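Local coordinates for stage II sporulation protein SA (Bacillus subtilis, PDB 3O6Q), which acts as the toxin of a type II toxin-antitoxin system, killing the cell unless its cognate antitoxin SpoIISB neutralises it, at residues 21-24 against 25-29; 136-139 against 140-143. All blocks are in the same frame, centred on the assembly; numbering follows the deposited sequence.

Contact 1: 21-24 against 25-29; sequences MYLN and RLKTY
Arg25 lies alongside both Met21 and Tyr22, one turn earlier on the long helix 7-35. All three side chains point the same way. Met21 is a selenomethionine. Its CG sits over one face of the Arg25 guanidinium, 3.8 Å from NE and offset toward the rim. The chain runs extended to SE, which lies 3.9 Å from Arg25 NH2; the bend at the third torsion turns only CE. The ring of Tyr22 and the guanidinium are nearly perpendicular (88°), and Arg25 NH1 lies obliquely to the ring, 3.5 Å from Tyr22 CE1. The arginine chain is extended from CG to NE, and this brings its head level with the tyrosine ring. This side is the packed one, and Arg25 and Tyr22 are buried there.

Elsewhere the contact is sparser. Leu23 and Lys27 meet only at CG and CD, 4.1 Å apart, though the second subunit covers Leu23. The solvent side is at Asn24. This residue is exposed, but its carbonyl is used twice by Thr28: Asn24 O accepts from Thr28 N at 2.9 Å and from Thr28 OG1 at 3.1 Å. These two donors come from opposite faces of the carbonyl plane. Thr28 OG1 stands beside its own backbone N (chi1 -60°), within reach of that oxygen.

The polar ends on the packed side are satisfied beyond the helix. Arg25 NH1 forms a salt bridge with Asp134 OD1 and a hydrogen bond to Ile129 O, while Tyr22 OH bonds to Asp134 OD2. The shared carboxylate probably stabilises the positive charge of Arg25 and ties this helix to the start of helix 132-148.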
loop_
_atom_site.group_PDB
_atom_site.type_symbol
_atom_site.label_atom_id
_atom_site.label_comp_id
_atom_site.label_asym_id
_atom_site.label_seq_id
_atom_site.Cartn_x
_atom_site.Cartn_y
_atom_site.Cartn_z
HETATM N N MSE A 21 2.433 9.744 -9.573
HETATM C CA MSE A 21 3.007 8.441 -9.787
HETATM C C MSE A 21 2.625 7.446 -8.722
HETATM O O MSE A 21 2.266 6.320 -9.039
HETATM C CB MSE A 21 4.514 8.552 -9.854
HETATM C CG MSE A 21 5.230 7.306 -10.242
HETATM SE SE MSE A 21 7.126 7.694 -9.992
HETATM C CE MSE A 21 7.423 8.366 -11.826
ATOM N N TYR A 22 2.717 7.838 -7.451
ATOM C CA TYR A 22 2.424 6.913 -6.389
ATOM C C TYR A 22 0.926 6.777 -6.131
ATOM O O TYR A 22 0.481 5.741 -5.663
ATOM C CB TYR A 22 3.270 7.235 -5.157
ATOM C CG TYR A 22 4.731 6.866 -5.408
ATOM C CD1 TYR A 22 5.095 5.541 -5.596
ATOM C CD2 TYR A 22 5.719 7.849 -5.532
ATOM C CE1 TYR A 22 6.417 5.186 -5.880
ATOM C CE2 TYR A 22 7.050 7.503 -5.808
ATOM C CZ TYR A 22 7.399 6.168 -5.979
ATOM O OH TYR A 22 8.712 5.818 -6.241
ATOM N N LEU A 23 0.127 7.780 -6.486
ATOM C CA LEU A 23 -1.309 7.562 -6.551
ATOM C C LEU A 23 -1.634 6.519 -7.615
ATOM O O LEU A 23 -2.413 5.592 -7.341
ATOM C CB LEU A 23 -2.055 8.855 -6.824
ATOM C CG LEU A 23 -3.587 8.738 -7.027
ATOM C CD1 LEU A 23 -4.269 8.120 -5.859
ATOM C CD2 LEU A 23 -4.169 10.097 -7.353
ATOM N N ASN A 24 -1.038 6.639 -8.807
ATOM C CA ASN A 24 -1.282 5.653 -9.892
ATOM C C ASN A 24 -0.830 4.236 -9.512
ATOM O O ASN A 24 -1.546 3.233 -9.741
ATOM C CB ASN A 24 -0.604 6.045 -11.213
ATOM C CG ASN A 24 -1.220 7.283 -11.867
ATOM O OD1 ASN A 24 -2.353 7.671 -11.564
ATOM N ND2 ASN A 24 -0.473 7.902 -12.798
ATOM N N ARG A 25 0.356 4.138 -8.943
ATOM C CA ARG A 25 0.900 2.825 -8.611
ATOM C C ARG A 25 0.052 2.214 -7.499
ATOM O O ARG A 25 -0.179 1.024 -7.500
ATOM C CB ARG A 25 2.369 2.927 -8.215
ATOM C CG ARG A 25 3.260 3.236 -9.349
ATOM C CD ARG A 25 4.736 3.222 -8.981
ATOM N NE ARG A 25 5.573 3.493 -10.135
ATOM C CZ ARG A 25 6.882 3.742 -10.086
ATOM N NH1 ARG A 25 7.545 3.796 -8.925
ATOM N NH2 ARG A 25 7.527 3.971 -11.227
ATOM N N LEU A 26 -0.452 3.045 -6.590
ATOM C CA LEU A 26 -1.274 2.541 -5.494
ATOM C C LEU A 26 -2.673 2.151 -6.003
ATOM O O LEU A 26 -3.217 1.133 -5.598
ATOM C CB LEU A 26 -1.314 3.536 -4.323
ATOM C CG LEU A 26 -2.034 2.953 -3.085
ATOM C CD1 LEU A 26 -1.377 1.647 -2.564
ATOM C CD2 LEU A 26 -2.162 4.019 -1.987
ATOM N N LYS A 27 -3.218 2.922 -6.944
ATOM C CA LYS A 27 -4.424 2.507 -7.679
ATOM C C LYS A 27 -4.280 1.143 -8.345
ATOM O O LYS A 27 -5.141 0.281 -8.235
ATOM C CB LYS A 27 -4.771 3.537 -8.761
ATOM C CG LYS A 27 -5.452 4.779 -8.225
ATOM C CD LYS A 27 -5.528 5.867 -9.237
ATOM C CE LYS A 27 -6.541 5.550 -10.317
ATOM N NZ LYS A 27 -6.585 6.731 -11.231
ATOM N N THR A 28 -3.196 0.942 -9.056
ATOM C CA THR A 28 -2.918 -0.364 -9.643
ATOM C C THR A 28 -2.808 -1.474 -8.635
ATOM O O THR A 28 -3.356 -2.542 -8.834
ATOM C CB THR A 28 -1.666 -0.298 -10.491
ATOM O OG1 THR A 28 -1.906 0.686 -11.517
ATOM C CG2 THR A 28 -1.311 -1.657 -11.156
ATOM N N TYR A 29 -2.072 -1.232 -7.552
ATOM C CA TYR A 29 -1.855 -2.245 -6.507
ATOM C C TYR A 29 -3.208 -2.708 -5.942
ATOM O O TYR A 29 -3.487 -3.898 -5.847
ATOM C CB TYR A 29 -0.943 -1.632 -5.438
ATOM C CG TYR A 29 -0.773 -2.354 -4.110
ATOM C CD1 TYR A 29 0.286 -3.224 -3.882
ATOM C CD2 TYR A 29 -1.597 -2.054 -3.038
ATOM C CE1 TYR A 29 0.485 -3.840 -2.621
ATOM C CE2 TYR A 29 -1.398 -2.650 -1.771
ATOM C CZ TYR A 29 -0.379 -3.550 -1.589
ATOM O OH TYR A 29 -0.232 -4.174 -0.371
#

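Contact 2: 136-139 against 140-143; sequences LLFT and SLTS
Phe138 and Leu141 lie side by side on helix 132-148. Phe138 CD1 meets Leu141 CD1 at 4.0 Å. The methyl stands obliquely to the ring. Both CG atoms lie beside their backbone N (chi1 -77° for Phe138 and -80° for Leu141), and the two chains run in the same direction. This is the apolar pair of the contact.

Ser140 turns its hydroxyl back along the helix. With chi1 at -69°, OG lies beside its own N and is directed at the previous turn. Ser140 OG donates to Leu136 O at 2.7 Å. Ser140 N donates to the same oxygen at 2.9 Å. The two donors reach it from opposite faces of the carbonyl plane, so one buried carbonyl is gripped twice and the serine hydroxyl has a partner inside its own helix.

The next turn is less regular in its bonding. Thr142 N to Phe138 O is a weak bond at 3.4 Å, whereas Ser143 N to Thr139 O is 3.1 Å. The Thr142 methyl CG2 lies 3.5 Å from Phe138 O.

All eight residues are buried, and different sides of the helix meet different neighbours. Phe138 packs on Leu56 and Ala60 of helix 45-61 and on Leu124 of strand 118-125, where Thr142 also lies against Ile122, while Leu137 and Ser140 face helix 7-35 of the same chain. Toward the second subunit, Leu136 packs on its Lys27, Leu137 on its Leu26 and Ser140 on its Gln30, and Thr139 OG1 bonds to its Gln30 OE1 as well as to Tyr135 O of its own helix. Helix 132-148 thus runs between the sheet of its own domain and the subunit interface.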
loop_
_atom_site.group_PDB
_atom_site.type_symbol
_atom_site.label_atom_id
_atom_site.label_comp_id
_atom_site.label_asym_id
_atom_site.label_seq_id
_atom_site.Cartn_x
_atom_site.Cartn_y
_atom_site.Cartn_z
ATOM N N LEU A 136 8.174 -0.154 -0.040
ATOM C CA LEU A 136 7.027 -0.437 0.832
ATOM C C LEU A 136 6.003 -1.298 0.122
ATOM O O LEU A 136 5.540 -2.266 0.678
ATOM C CB LEU A 136 6.428 0.866 1.350
ATOM C CG LEU A 136 7.357 1.581 2.372
ATOM C CD1 LEU A 136 6.863 2.986 2.836
ATOM C CD2 LEU A 136 7.608 0.645 3.596
ATOM N N LEU A 137 5.679 -0.967 -1.123
ATOM C CA LEU A 137 4.682 -1.726 -1.859
ATOM C C LEU A 137 5.209 -3.112 -2.141
ATOM O O LEU A 137 4.512 -4.110 -1.956
ATOM C CB LEU A 137 4.324 -1.046 -3.174
ATOM C CG LEU A 137 3.443 0.192 -3.045
ATOM C CD1 LEU A 137 3.396 0.899 -4.383
ATOM C CD2 LEU A 137 2.047 -0.193 -2.515
ATOM N N PHE A 138 6.431 -3.203 -2.626
ATOM C CA PHE A 138 6.887 -4.505 -3.020
ATOM C C PHE A 138 7.187 -5.409 -1.852
ATOM O O PHE A 138 6.970 -6.604 -1.961
ATOM C CB PHE A 138 8.003 -4.405 -4.053
ATOM C CG PHE A 138 7.459 -4.072 -5.436
ATOM C CD1 PHE A 138 7.077 -5.086 -6.294
ATOM C CD2 PHE A 138 7.203 -2.783 -5.801
ATOM C CE1 PHE A 138 6.506 -4.796 -7.519
ATOM C CE2 PHE A 138 6.622 -2.492 -7.025
ATOM C CZ PHE A 138 6.269 -3.487 -7.877
ATOM N N THR A 139 7.612 -4.855 -0.696
ATOM C CA THR A 139 7.763 -5.697 0.481
ATOM C C THR A 139 6.409 -6.079 1.082
ATOM O O THR A 139 6.244 -7.179 1.544
ATOM C CB THR A 139 8.728 -5.125 1.528
ATOM O OG1 THR A 139 8.242 -3.870 2.074
ATOM C CG2 THR A 139 10.064 -4.974 0.896
ATOM N N SER A 140 5.449 -5.175 1.070
ATOM C CA SER A 140 4.066 -5.520 1.413
ATOM C C SER A 140 3.580 -6.753 0.716
ATOM O O SER A 140 2.929 -7.598 1.316
ATOM C CB SER A 140 3.129 -4.381 1.024
ATOM O OG SER A 140 3.386 -3.273 1.889
ATOM N N LEU A 141 3.907 -6.877 -0.553
ATOM C CA LEU A 141 3.435 -8.017 -1.332
ATOM C C LEU A 141 4.064 -9.340 -0.883
ATOM O O LEU A 141 3.419 -10.380 -0.847
ATOM C CB LEU A 141 3.751 -7.795 -2.821
ATOM C CG LEU A 141 2.878 -6.918 -3.689
ATOM C CD1 LEU A 141 3.663 -6.704 -4.992
ATOM C CD2 LEU A 141 1.520 -7.616 -3.948
ATOM N N THR A 142 5.343 -9.307 -0.586
ATOM C CA THR A 142 6.032 -10.465 -0.016
ATOM C C THR A 142 5.370 -10.866 1.288
ATOM O O THR A 142 5.271 -12.044 1.579
ATOM C CB THR A 142 7.532 -10.175 0.264
ATOM O OG1 THR A 142 7.652 -9.151 1.251
ATOM C CG2 THR A 142 8.278 -9.739 -0.994
ATOM N N SER A 143 4.894 -9.905 2.068
ATOM C CA SER A 143 4.179 -10.226 3.313
ATOM C C SER A 143 2.829 -10.843 3.044
ATOM O O SER A 143 2.479 -11.841 3.669
ATOM C CB SER A 143 4.053 -8.996 4.221
ATOM O OG SER A 143 5.345 -8.614 4.689
#

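Contact 1 lies on helix 7-35 and contact 2 on helix 132-148, with centres about 14 Å apart. The two helices pack together through Tyr29, Leu26 and Leu137. Leu26 CD1 is 3.9 Å from Leu137 CD2, and Tyr29 CD1 is 3.8 Å from the same methyl. Tyr29 OH comes to 3.6 Å from Ser140 CB, and it also bonds to Tyr29 OH of the second subunit. Both contacts touch that subunit, so the two helices contribute to one dimer interface in the predicted cytoplasmic part of the toxin. Each also touches a chain of another protein. Contact 2 is nearer the chain centre, about 8 Å away against 15 Å for contact 1.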